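PDB 7M1A: galactose-binding like protein from Bacteroides thetaiotaomicron, which is a calcium-binding SusE-like protein that probably recognises, and may help degrade, carbohydrate, the present chain being its C-terminal galactose-binding-like domain. Local coordinates for residues A[58-63]-A[171-176]; A[69-74]-A[91-96]. All coordinates share one frame; numbering follows the deposited sequence.

Contact 1 (A[58-63]-A[171-176]); sequences FTFDLG and TELTFW. With CA (calcium ion), chain F.
Strands 58-62 and 172-176, which meet through Phe60 and Leu62 on one and Leu173 and Phe175 on the other, belong to different sheets: their short axes approach to 10.8 Å, with N-to-C directions 41° apart. Such a gap is too wide for backbone pairing and has to be filled by large apolar side chains. Phe60 does this from one side, reaching straight across so that its CZ lies 3.7 Å from Phe175 CE1. That carbon sits at the edge of the Phe60 ring, near its plane, while the same CZ meets the Leu173 branch at CD2, 3.9 Å away. Leu62 crosses Phe175 at about a right angle and lays its CD2 methyl over one face of the ring, 4.2 Å from the centroid and 25° off the normal, a CH-pi contact. A branched leucine suits this place because one methyl can rest on the ring. On the far side of strand 58-62, Asp61 OD1 accepts from Gly63 N in an Asx turn; its carboxylate also makes salt bridges to Arg152 and to Arg9 of the second subunit. Gly63 follows at backbone angles that favour glycine. At the start of the other strand a classic beta bulge places both Thr171 and Glu172 opposite Trp74. Here calcium is held by Thr171 O and Glu172 OE1, each at 2.3 Å, with a water and Tyr28 O, Asn31 OD1 and Arg33 O completing six ligands. The Glu172 chain bends at chi2 (66°), which curls OE1 onto the ion, while OE2 is held by Lys5 and the backbone N of Gly32. The four apolar residues form part of a beta-sandwich core, with calcium bound at one strand's end, consistent with a galactose-binding-like domain.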
loop_
_atom_site.group_PDB
_atom_site.type_symbol
_atom_site.label_atom_id
_atom_site.label_comp_id
_atom_site.label_asym_id
_atom_site.label_seq_id
_atom_site.Cartn_x
_atom_site.Cartn_y
_atom_site.Cartn_z
ATOM N N PHE A 58 -8.634 -7.786 -2.787
ATOM C CA PHE A 58 -7.597 -6.748 -2.752
ATOM C C PHE A 58 -7.091 -6.573 -4.192
ATOM O O PHE A 58 -7.396 -7.360 -5.103
ATOM C CB PHE A 58 -6.489 -7.117 -1.744
ATOM C CG PHE A 58 -5.701 -8.337 -2.093
ATOM C CD1 PHE A 58 -4.636 -8.317 -2.983
ATOM C CD2 PHE A 58 -6.118 -9.583 -1.591
ATOM C CE1 PHE A 58 -3.944 -9.466 -3.347
ATOM C CE2 PHE A 58 -5.443 -10.749 -1.959
ATOM C CZ PHE A 58 -4.386 -10.720 -2.872
ATOM N N THR A 59 -6.381 -5.442 -4.390
ATOM C CA THR A 59 -6.141 -4.911 -5.719
ATOM C C THR A 59 -4.662 -4.519 -5.829
ATOM O O THR A 59 -4.087 -3.917 -4.906
ATOM C CB THR A 59 -6.994 -3.662 -5.902
ATOM O OG1 THR A 59 -8.381 -3.926 -5.619
ATOM C CG2 THR A 59 -6.911 -3.107 -7.307
ATOM N N PHE A 60 -4.071 -4.675 -7.028
ATOM C CA PHE A 60 -2.694 -4.226 -7.262
ATOM C C PHE A 60 -2.469 -3.957 -8.741
ATOM O O PHE A 60 -3.320 -4.237 -9.562
ATOM C CB PHE A 60 -1.652 -5.181 -6.672
ATOM C CG PHE A 60 -1.692 -6.585 -7.179
ATOM C CD1 PHE A 60 -2.600 -7.500 -6.654
ATOM C CD2 PHE A 60 -0.829 -7.049 -8.187
ATOM C CE1 PHE A 60 -2.580 -8.862 -7.031
ATOM C CE2 PHE A 60 -0.849 -8.407 -8.608
ATOM C CZ PHE A 60 -1.704 -9.293 -8.024
ATOM N N ASP A 61 -1.336 -3.344 -9.056
ATOM C CA ASP A 61 -0.957 -2.858 -10.373
ATOM C C ASP A 61 0.275 -3.658 -10.746
ATOM O O ASP A 61 1.283 -3.674 -9.993
ATOM C CB ASP A 61 -0.670 -1.373 -10.205
ATOM C CG ASP A 61 -0.277 -0.582 -11.418
ATOM O OD1 ASP A 61 0.015 -1.151 -12.482
ATOM O OD2 ASP A 61 -0.348 0.675 -11.306
ATOM N N LEU A 62 0.289 -4.251 -11.945
ATOM C CA LEU A 62 1.456 -4.982 -12.461
ATOM C C LEU A 62 2.541 -4.024 -12.955
ATOM O O LEU A 62 3.684 -4.467 -13.157
ATOM C CB LEU A 62 1.077 -5.943 -13.626
ATOM C CG LEU A 62 0.018 -7.015 -13.286
ATOM C CD1 LEU A 62 -0.496 -7.682 -14.542
ATOM C CD2 LEU A 62 0.616 -8.052 -12.320
ATOM N N GLY A 63 2.201 -2.736 -13.164
ATOM C CA GLY A 63 3.229 -1.808 -13.613
ATOM C C GLY A 63 3.495 -1.884 -15.114
ATOM O O GLY A 63 4.303 -1.119 -15.613
ATOM N N THR A 171 1.899 -16.430 0.753
ATOM C CA THR A 171 3.249 -15.892 0.805
ATOM C C THR A 171 3.717 -15.265 -0.519
ATOM O O THR A 171 4.600 -14.348 -0.440
ATOM C CB THR A 171 4.278 -16.924 1.293
ATOM O OG1 THR A 171 5.569 -16.306 1.357
ATOM C CG2 THR A 171 4.418 -18.136 0.376
ATOM N N GLU A 172 3.291 -15.729 -1.707
ATOM C CA GLU A 172 3.876 -15.226 -2.949
ATOM C C GLU A 172 2.916 -15.539 -4.086
ATOM O O GLU A 172 2.235 -16.587 -4.053
ATOM C CB GLU A 172 5.243 -15.895 -3.257
ATOM C CG GLU A 172 6.049 -15.259 -4.388
ATOM C CD GLU A 172 6.551 -13.836 -4.117
ATOM O OE1 GLU A 172 6.485 -13.363 -2.967
ATOM O OE2 GLU A 172 7.096 -13.243 -5.051
ATOM N N LEU A 173 2.905 -14.669 -5.105
ATOM C CA LEU A 173 2.279 -15.006 -6.375
ATOM C C LEU A 173 3.253 -14.652 -7.479
ATOM O O LEU A 173 4.217 -13.900 -7.244
ATOM C CB LEU A 173 0.881 -14.370 -6.524
ATOM C CG LEU A 173 0.731 -12.896 -6.165
ATOM C CD1 LEU A 173 1.478 -12.053 -7.187
ATOM C CD2 LEU A 173 -0.758 -12.559 -6.120
ATOM N N THR A 174 3.027 -15.207 -8.688
ATOM C CA THR A 174 3.869 -14.880 -9.824
ATOM C C THR A 174 2.962 -14.811 -11.050
ATOM O O THR A 174 2.078 -15.659 -11.216
ATOM C CB THR A 174 4.948 -15.956 -10.046
ATOM O OG1 THR A 174 5.720 -16.009 -8.821
ATOM C CG2 THR A 174 5.892 -15.620 -11.181
ATOM N N PHE A 175 3.236 -13.830 -11.928
ATOM C CA PHE A 175 2.609 -13.775 -13.244
ATOM C C PHE A 175 3.694 -13.933 -14.323
ATOM O O PHE A 175 4.818 -13.448 -14.186
ATOM C CB PHE A 175 1.919 -12.449 -13.556
ATOM C CG PHE A 175 0.680 -12.229 -12.738
ATOM C CD1 PHE A 175 0.705 -11.776 -11.398
ATOM C CD2 PHE A 175 -0.539 -12.560 -13.282
ATOM C CE1 PHE A 175 -0.477 -11.643 -10.669
ATOM C CE2 PHE A 175 -1.715 -12.423 -12.534
ATOM C CZ PHE A 175 -1.713 -11.952 -11.219
ATOM N N TRP A 176 3.319 -14.603 -15.416
ATOM C CA TRP A 176 4.122 -14.668 -16.621
ATOM C C TRP A 176 3.289 -14.084 -17.772
ATOM O O TRP A 176 2.080 -14.230 -17.730
ATOM C CB TRP A 176 4.607 -16.119 -16.916
ATOM C CG TRP A 176 5.528 -16.756 -15.933
ATOM C CD1 TRP A 176 6.897 -16.851 -16.021
ATOM C CD2 TRP A 176 5.150 -17.333 -14.656
ATOM N NE1 TRP A 176 7.363 -17.482 -14.932
ATOM C CE2 TRP A 176 6.354 -17.829 -14.082
ATOM C CE3 TRP A 176 3.943 -17.577 -13.964
ATOM C CZ2 TRP A 176 6.369 -18.573 -12.913
ATOM C CZ3 TRP A 176 3.955 -18.325 -12.792
ATOM C CH2 TRP A 176 5.167 -18.819 -12.257
HETATM CA CA CA F . 6.745 -13.554 -0.683
HETATM O O HOH W 1 7.624 -13.820 1.479
#

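Contact 2 (A[69-74]-A[91-96]); sequences SRFALW and YEVWGC
Trp94 NE1 donates to Glu92 OE1 at 2.9 Å on one side of strand 91-96, while Tyr91 and Val93 on the other pack against Phe71 and Leu73 of strand 70-74. The Glu92 oxygen lies near the indole plane but is itself met from above its carboxylate plane. Trp94 also meets the ring of Trp106, with the planes at about 50°. Tyr91 OH lies against the aliphatic part of Leu73, 3.7 Å from Leu73 CB, and is hydrogen-bonded to Asp140 OD2. Tyrosine fits this place because its ring can lie in the apolar interior while its hydroxyl reaches a carboxylate. The phenol comes at Leu73 from the opposite direction, and Leu73 CD1 approaches its CE2 to 4.0 Å. With CG lodged between the backbone N and the carbonyl carbon (chi1 58°), the Tyr91 ring extends towards strand 70-74. Its edge also meets the edge of Phe71, CE2 to CE2 at 4.2 Å. Val93 completes the packing from its strand: its CG2 methyl sits over one face of the Phe71 ring, 4.0 Å from the centroid, in a CH-pi contact displaced towards the rim. These four residues fill part of the space between the two sheets of the beta-sandwich, where strands 70-74 and 91-96 run 136° apart in direction and approach to 10.5 Å. Leu113, on strand 110-116, adds to the same layer by touching Phe71.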
loop_
_atom_site.group_PDB
_atom_site.type_symbol
_atom_site.label_atom_id
_atom_site.label_comp_id
_atom_site.label_asym_id
_atom_site.label_seq_id
_atom_site.Cartn_x
_atom_site.Cartn_y
_atom_site.Cartn_z
ATOM N N SER A 69 0.105 -15.072 -19.588
ATOM C CA SER A 69 0.223 -16.477 -19.995
ATOM C C SER A 69 0.035 -17.454 -18.825
ATOM O O SER A 69 -0.654 -18.475 -18.981
ATOM C CB SER A 69 1.517 -16.693 -20.657
ATOM O OG SER A 69 2.598 -16.407 -19.771
ATOM N N ARG A 70 0.584 -17.124 -17.624
ATOM C CA ARG A 70 0.472 -18.048 -16.513
ATOM C C ARG A 70 0.416 -17.279 -15.201
ATOM O O ARG A 70 0.864 -16.097 -15.101
ATOM C CB ARG A 70 1.695 -19.013 -16.518
ATOM C CG ARG A 70 1.835 -19.875 -17.774
ATOM C CD ARG A 70 2.784 -21.064 -17.568
ATOM N NE ARG A 70 2.235 -22.212 -16.854
ATOM C CZ ARG A 70 2.407 -22.452 -15.562
ATOM N NH1 ARG A 70 3.372 -21.792 -14.892
ATOM N NH2 ARG A 70 1.831 -23.439 -14.921
ATOM N N PHE A 71 -0.142 -17.982 -14.183
ATOM C CA PHE A 71 -0.295 -17.467 -12.832
ATOM C C PHE A 71 0.057 -18.562 -11.842
ATOM O O PHE A 71 -0.292 -19.740 -12.089
ATOM C CB PHE A 71 -1.719 -16.918 -12.635
ATOM C CG PHE A 71 -2.041 -16.560 -11.215
ATOM C CD1 PHE A 71 -1.596 -15.370 -10.650
ATOM C CD2 PHE A 71 -2.677 -17.514 -10.407
ATOM C CE1 PHE A 71 -1.952 -15.092 -9.337
ATOM C CE2 PHE A 71 -3.037 -17.198 -9.124
ATOM C CZ PHE A 71 -2.672 -16.006 -8.588
ATOM N N ALA A 72 0.728 -18.208 -10.765
ATOM C CA ALA A 72 0.975 -19.166 -9.685
ATOM C C ALA A 72 0.787 -18.484 -8.346
ATOM O O ALA A 72 1.051 -17.282 -8.219
ATOM C CB ALA A 72 2.355 -19.840 -9.818
ATOM N N LEU A 73 0.469 -19.233 -7.296
ATOM C CA LEU A 73 0.256 -18.710 -5.973
ATOM C C LEU A 73 0.702 -19.772 -4.978
ATOM O O LEU A 73 0.313 -20.943 -5.131
ATOM C CB LEU A 73 -1.187 -18.278 -5.743
ATOM C CG LEU A 73 -1.537 -17.647 -4.367
ATOM C CD1 LEU A 73 -2.631 -16.570 -4.543
ATOM C CD2 LEU A 73 -1.958 -18.712 -3.324
ATOM N N TRP A 74 1.401 -19.343 -3.917
ATOM C CA TRP A 74 1.888 -20.248 -2.867
ATOM C C TRP A 74 1.269 -19.837 -1.528
ATOM O O TRP A 74 1.398 -18.694 -1.112
ATOM C CB TRP A 74 3.447 -20.182 -2.716
ATOM C CG TRP A 74 4.117 -20.784 -3.910
ATOM C CD1 TRP A 74 4.624 -22.047 -3.970
ATOM C CD2 TRP A 74 4.350 -20.195 -5.232
ATOM N NE1 TRP A 74 5.190 -22.270 -5.209
ATOM C CE2 TRP A 74 5.069 -21.134 -5.999
ATOM C CE3 TRP A 74 4.203 -18.938 -5.807
ATOM C CZ2 TRP A 74 5.524 -20.922 -7.295
ATOM C CZ3 TRP A 74 4.641 -18.673 -7.096
ATOM C CH2 TRP A 74 5.275 -19.681 -7.854
ATOM N N TYR A 91 -10.826 -19.298 -5.161
ATOM C CA TYR A 91 -10.526 -17.874 -5.297
ATOM C C TYR A 91 -10.485 -17.530 -6.771
ATOM O O TYR A 91 -10.527 -18.420 -7.611
ATOM C CB TYR A 91 -9.195 -17.505 -4.586
ATOM C CG TYR A 91 -7.945 -18.237 -5.032
ATOM C CD1 TYR A 91 -7.665 -19.548 -4.622
ATOM C CD2 TYR A 91 -7.024 -17.581 -5.844
ATOM C CE1 TYR A 91 -6.471 -20.156 -5.004
ATOM C CE2 TYR A 91 -5.829 -18.199 -6.215
ATOM C CZ TYR A 91 -5.547 -19.490 -5.791
ATOM O OH TYR A 91 -4.370 -20.095 -6.156
ATOM N N GLU A 92 -10.503 -16.220 -7.045
ATOM C CA GLU A 92 -10.579 -15.796 -8.428
ATOM C C GLU A 92 -9.530 -14.721 -8.707
ATOM O O GLU A 92 -9.199 -13.929 -7.808
ATOM C CB GLU A 92 -11.943 -15.181 -8.771
ATOM C CG GLU A 92 -13.077 -16.192 -8.670
ATOM C CD GLU A 92 -14.460 -15.581 -8.695
ATOM O OE1 GLU A 92 -14.603 -14.350 -8.626
ATOM O OE2 GLU A 92 -15.360 -16.353 -8.919
ATOM N N VAL A 93 -9.016 -14.668 -9.947
ATOM C CA VAL A 93 -8.127 -13.591 -10.379
ATOM C C VAL A 93 -8.853 -12.780 -11.421
ATOM O O VAL A 93 -9.340 -13.373 -12.403
ATOM C CB VAL A 93 -6.767 -14.135 -10.928
ATOM C CG1 VAL A 93 -5.807 -12.994 -11.223
ATOM C CG2 VAL A 93 -6.192 -15.144 -9.956
ATOM N N TRP A 94 -8.891 -11.453 -11.260
ATOM C CA TRP A 94 -9.623 -10.548 -12.158
ATOM C C TRP A 94 -8.623 -9.493 -12.642
ATOM O O TRP A 94 -7.590 -9.205 -11.998
ATOM C CB TRP A 94 -10.801 -9.811 -11.471
ATOM C CG TRP A 94 -11.914 -10.678 -11.022
ATOM C CD1 TRP A 94 -11.865 -11.734 -10.121
ATOM C CD2 TRP A 94 -13.268 -10.621 -11.493
ATOM N NE1 TRP A 94 -13.185 -12.215 -9.885
ATOM C CE2 TRP A 94 -14.030 -11.570 -10.768
ATOM C CE3 TRP A 94 -13.865 -9.863 -12.512
ATOM C CZ2 TRP A 94 -15.408 -11.728 -11.039
ATOM C CZ3 TRP A 94 -15.246 -9.966 -12.729
ATOM C CH2 TRP A 94 -15.991 -10.890 -11.981
ATOM N N GLY A 95 -8.885 -8.888 -13.817
ATOM C CA GLY A 95 -7.986 -7.885 -14.337
ATOM C C GLY A 95 -8.711 -6.809 -15.131
ATOM O O GLY A 95 -9.935 -6.918 -15.439
ATOM N N CYS A 96 -8.030 -5.655 -15.292
ATOM C CA CYS A 96 -8.498 -4.649 -16.244
ATOM C C CYS A 96 -7.295 -3.921 -16.820
ATOM O O CYS A 96 -6.182 -4.073 -16.367
ATOM C CB CYS A 96 -9.533 -3.686 -15.647
ATOM S SG CYS A 96 -8.908 -2.685 -14.261
#

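How the contacts relate
The two contacts are neighbouring parts of one hydrophobic interior, their centres about 8 Å apart. Segments 171-176 and 69-74 are adjacent antiparallel strands of one sheet, joined by probable backbone hydrogen bonds from Trp74 N to Glu172 O (2.9 Å) and from Ser69 N to Trp176 O (2.8 Å). In the facing sheet, strand 151-158 lies between the strands carrying 58-63 and 91-96; its Ile154 touches both Phe60 and Val93. Phe71 of contact 2 meets the Phe175 ring of contact 1, making the packing continuous. Contact 1 holds two calcium ligands, whereas the Leu73 side chain of contact 2 stays about 10 Å from the ion.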